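Local coordinates for protein PrgX (Enterococcus faecalis, PDB 2AWI) that acts as the receptor for the peptide sex pheromone cCF10 and probably binds DNA as a repressor that regulates plasmid conjugation, at residues Asn237-Ile242 / Asn256-Ile261. The protein carries 1 engineered substitution. Sequence-based numbering, arbitrary orientation.
Sequences NYLKQI and NAVNII
Tyr238 lays one edge of its ring against Ala257, with CD2 3.6 Å from the Ala257 CB and the Ala257 carbonyl oxygen also at that edge, near the ring plane. A methyl group suits the place: here the CA atoms of Tyr238 and Ala257 come within 5.0 Å, and a small side chain leaves room for the flat ring beside the neighbouring backbone. Ile242, one turn on, sets its CG1 over a face of the same ring, toward the rim, and carries CD1 across to the Ala257 methyl at 3.6 Å. Branched aliphatic side chains line other approaches to the tyrosine. Ile261 brings CG1 to the Tyr238 CE2 at 3.8 Å, while Ile260 meets the tyrosine at its root, its CG2 on the CB; the extended CG1 arm of Ile260 (chi2 -178°) carries CD1 past the Tyr238 backbone toward Asn237.

Helices 230-248 and 251-266 form an antiparallel hairpin in the C-terminal TPR region; their local axes approach to 8.6 Å and their N-to-C directions lie 154° apart. Helix 270-286 packs against Tyr238 and Ile261 through Leu280, and Ile242 also touches Ile202 of helix 184-203.

Polar side chains take over at Gln241, where the chain bends at chi2 and its amide turns to Asn256. Asn256 ND2 donates to Gln241 OE1 at 2.7 Å; the donor stands above the carbonyl plane, whereas the acceptor lies nearly in the Asn256 amide plane, the two amides being 71° apart. An amide suits position 241, since its oxygen can accept from Asn256 while NE2 offers a weak bond back to Asn237 OD1. Beside this polar group a second subunit packs its Ile266 on Asn256 and its Ile267 on Asn237.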
loop_
_atom_site.group_PDB
_atom_site.type_symbol
_atom_site.label_atom_id
_atom_site.label_comp_id
_atom_site.label_asym_id
_atom_site.label_seq_id
_atom_site.Cartn_x
_atom_site.Cartn_y
_atom_site.Cartn_z
ATOM N N ASN A 237 -9.075 -14.485 -11.765
ATOM C CA ASN A 237 -9.459 -13.091 -11.548
ATOM C C ASN A 237 -8.241 -12.191 -11.758
ATOM O O ASN A 237 -8.375 -11.009 -12.076
ATOM C CB ASN A 237 -10.016 -12.907 -10.134
ATOM C CG ASN A 237 -10.898 -11.677 -10.009
ATOM O OD1 ASN A 237 -10.408 -10.546 -9.931
ATOM N ND2 ASN A 237 -12.213 -11.892 -10.002
ATOM N N TYR A 238 -7.053 -12.756 -11.568
ATOM C CA TYR A 238 -5.820 -12.013 -11.774
ATOM C C TYR A 238 -5.588 -11.896 -13.284
ATOM O O TYR A 238 -5.089 -10.883 -13.769
ATOM C CB TYR A 238 -4.639 -12.733 -11.108
ATOM C CG TYR A 238 -3.319 -12.577 -11.837
ATOM C CD1 TYR A 238 -2.915 -13.504 -12.794
ATOM C CD2 TYR A 238 -2.489 -11.487 -11.592
ATOM C CE1 TYR A 238 -1.717 -13.351 -13.489
ATOM C CE2 TYR A 238 -1.290 -11.321 -12.281
ATOM C CZ TYR A 238 -0.911 -12.255 -13.229
ATOM O OH TYR A 238 0.271 -12.093 -13.917
ATOM N N LEU A 239 -5.955 -12.942 -14.019
ATOM C CA LEU A 239 -5.797 -12.948 -15.463
ATOM C C LEU A 239 -6.811 -11.979 -16.060
ATOM O O LEU A 239 -6.574 -11.376 -17.101
ATOM C CB LEU A 239 -6.001 -14.367 -16.008
ATOM C CG LEU A 239 -4.842 -15.315 -15.672
ATOM C CD1 LEU A 239 -5.253 -16.775 -15.878
ATOM C CD2 LEU A 239 -3.643 -14.957 -16.539
ATOM N N LYS A 240 -7.936 -11.828 -15.373
ATOM C CA LYS A 240 -8.985 -10.916 -15.801
ATOM C C LYS A 240 -8.471 -9.490 -15.618
ATOM O O LYS A 240 -8.687 -8.629 -16.470
ATOM C CB LYS A 240 -10.244 -11.138 -14.962
ATOM C CG LYS A 240 -11.404 -10.215 -15.289
ATOM C CD LYS A 240 -12.558 -10.452 -14.323
ATOM C CE LYS A 240 -13.667 -9.431 -14.500
ATOM N NZ LYS A 240 -14.760 -9.632 -13.500
ATOM N N GLN A 241 -7.786 -9.243 -14.504
ATOM C CA GLN A 241 -7.235 -7.921 -14.236
ATOM C C GLN A 241 -6.209 -7.593 -15.321
ATOM O O GLN A 241 -6.102 -6.451 -15.762
ATOM C CB GLN A 241 -6.569 -7.880 -12.855
ATOM C CG GLN A 241 -7.525 -8.052 -11.675
ATOM C CD GLN A 241 -8.641 -7.024 -11.662
ATOM O OE1 GLN A 241 -8.397 -5.821 -11.734
ATOM N NE2 GLN A 241 -9.878 -7.498 -11.566
ATOM N N ILE A 242 -5.454 -8.600 -15.747
ATOM C CA ILE A 242 -4.460 -8.404 -16.794
ATOM C C ILE A 242 -5.180 -8.144 -18.120
ATOM O O ILE A 242 -4.749 -7.317 -18.915
ATOM C CB ILE A 242 -3.553 -9.638 -16.933
ATOM C CG1 ILE A 242 -2.772 -9.846 -15.635
ATOM C CG2 ILE A 242 -2.615 -9.478 -18.124
ATOM C CD1 ILE A 242 -1.885 -8.670 -15.250
ATOM N N ASN A 256 -4.496 -4.281 -9.006
ATOM C CA ASN A 256 -5.285 -5.416 -8.539
ATOM C C ASN A 256 -4.516 -6.712 -8.806
ATOM O O ASN A 256 -4.399 -7.569 -7.931
ATOM C CB ASN A 256 -6.645 -5.473 -9.248
ATOM C CG ASN A 256 -7.593 -4.357 -8.815
ATOM O OD1 ASN A 256 -7.488 -3.825 -7.712
ATOM N ND2 ASN A 256 -8.543 -4.019 -9.680
ATOM N N ALA A 257 -3.983 -6.838 -10.019
ATOM C CA ALA A 257 -3.224 -8.022 -10.399
ATOM C C ALA A 257 -2.019 -8.203 -9.491
ATOM O O ALA A 257 -1.772 -9.305 -9.003
ATOM C CB ALA A 257 -2.776 -7.921 -11.853
ATOM N N VAL A 258 -1.266 -7.128 -9.267
ATOM C CA VAL A 258 -0.086 -7.201 -8.407
ATOM C C VAL A 258 -0.511 -7.575 -6.986
ATOM O O VAL A 258 0.151 -8.360 -6.303
ATOM C CB VAL A 258 0.678 -5.843 -8.360
ATOM C CG1 VAL A 258 1.932 -5.972 -7.491
ATOM C CG2 VAL A 258 1.068 -5.402 -9.771
ATOM N N ASN A 259 -1.634 -7.019 -6.555
ATOM C CA ASN A 259 -2.148 -7.282 -5.226
ATOM C C ASN A 259 -2.553 -8.750 -5.068
ATOM O O ASN A 259 -2.412 -9.340 -3.989
ATOM C CB ASN A 259 -3.329 -6.359 -4.950
ATOM C CG ASN A 259 -3.854 -6.504 -3.551
ATOM O OD1 ASN A 259 -3.090 -6.691 -2.603
ATOM N ND2 ASN A 259 -5.169 -6.410 -3.404
ATOM N N ILE A 260 -3.044 -9.345 -6.149
ATOM C CA ILE A 260 -3.428 -10.742 -6.098
ATOM C C ILE A 260 -2.174 -11.616 -6.017
ATOM O O ILE A 260 -2.142 -12.597 -5.270
ATOM C CB ILE A 260 -4.291 -11.112 -7.317
ATOM C CG1 ILE A 260 -5.667 -10.447 -7.163
ATOM C CG2 ILE A 260 -4.421 -12.628 -7.447
ATOM C CD1 ILE A 260 -6.638 -10.767 -8.262
ATOM N N ILE A 261 -1.136 -11.254 -6.772
ATOM C CA ILE A 261 0.116 -12.007 -6.740
ATOM C C ILE A 261 0.626 -12.005 -5.298
ATOM O O ILE A 261 1.153 -13.001 -4.808
ATOM C CB ILE A 261 1.189 -11.367 -7.655
ATOM C CG1 ILE A 261 0.796 -11.548 -9.122
ATOM C CG2 ILE A 261 2.555 -12.001 -7.400
ATOM C CD1 ILE A 261 1.829 -11.030 -10.101
#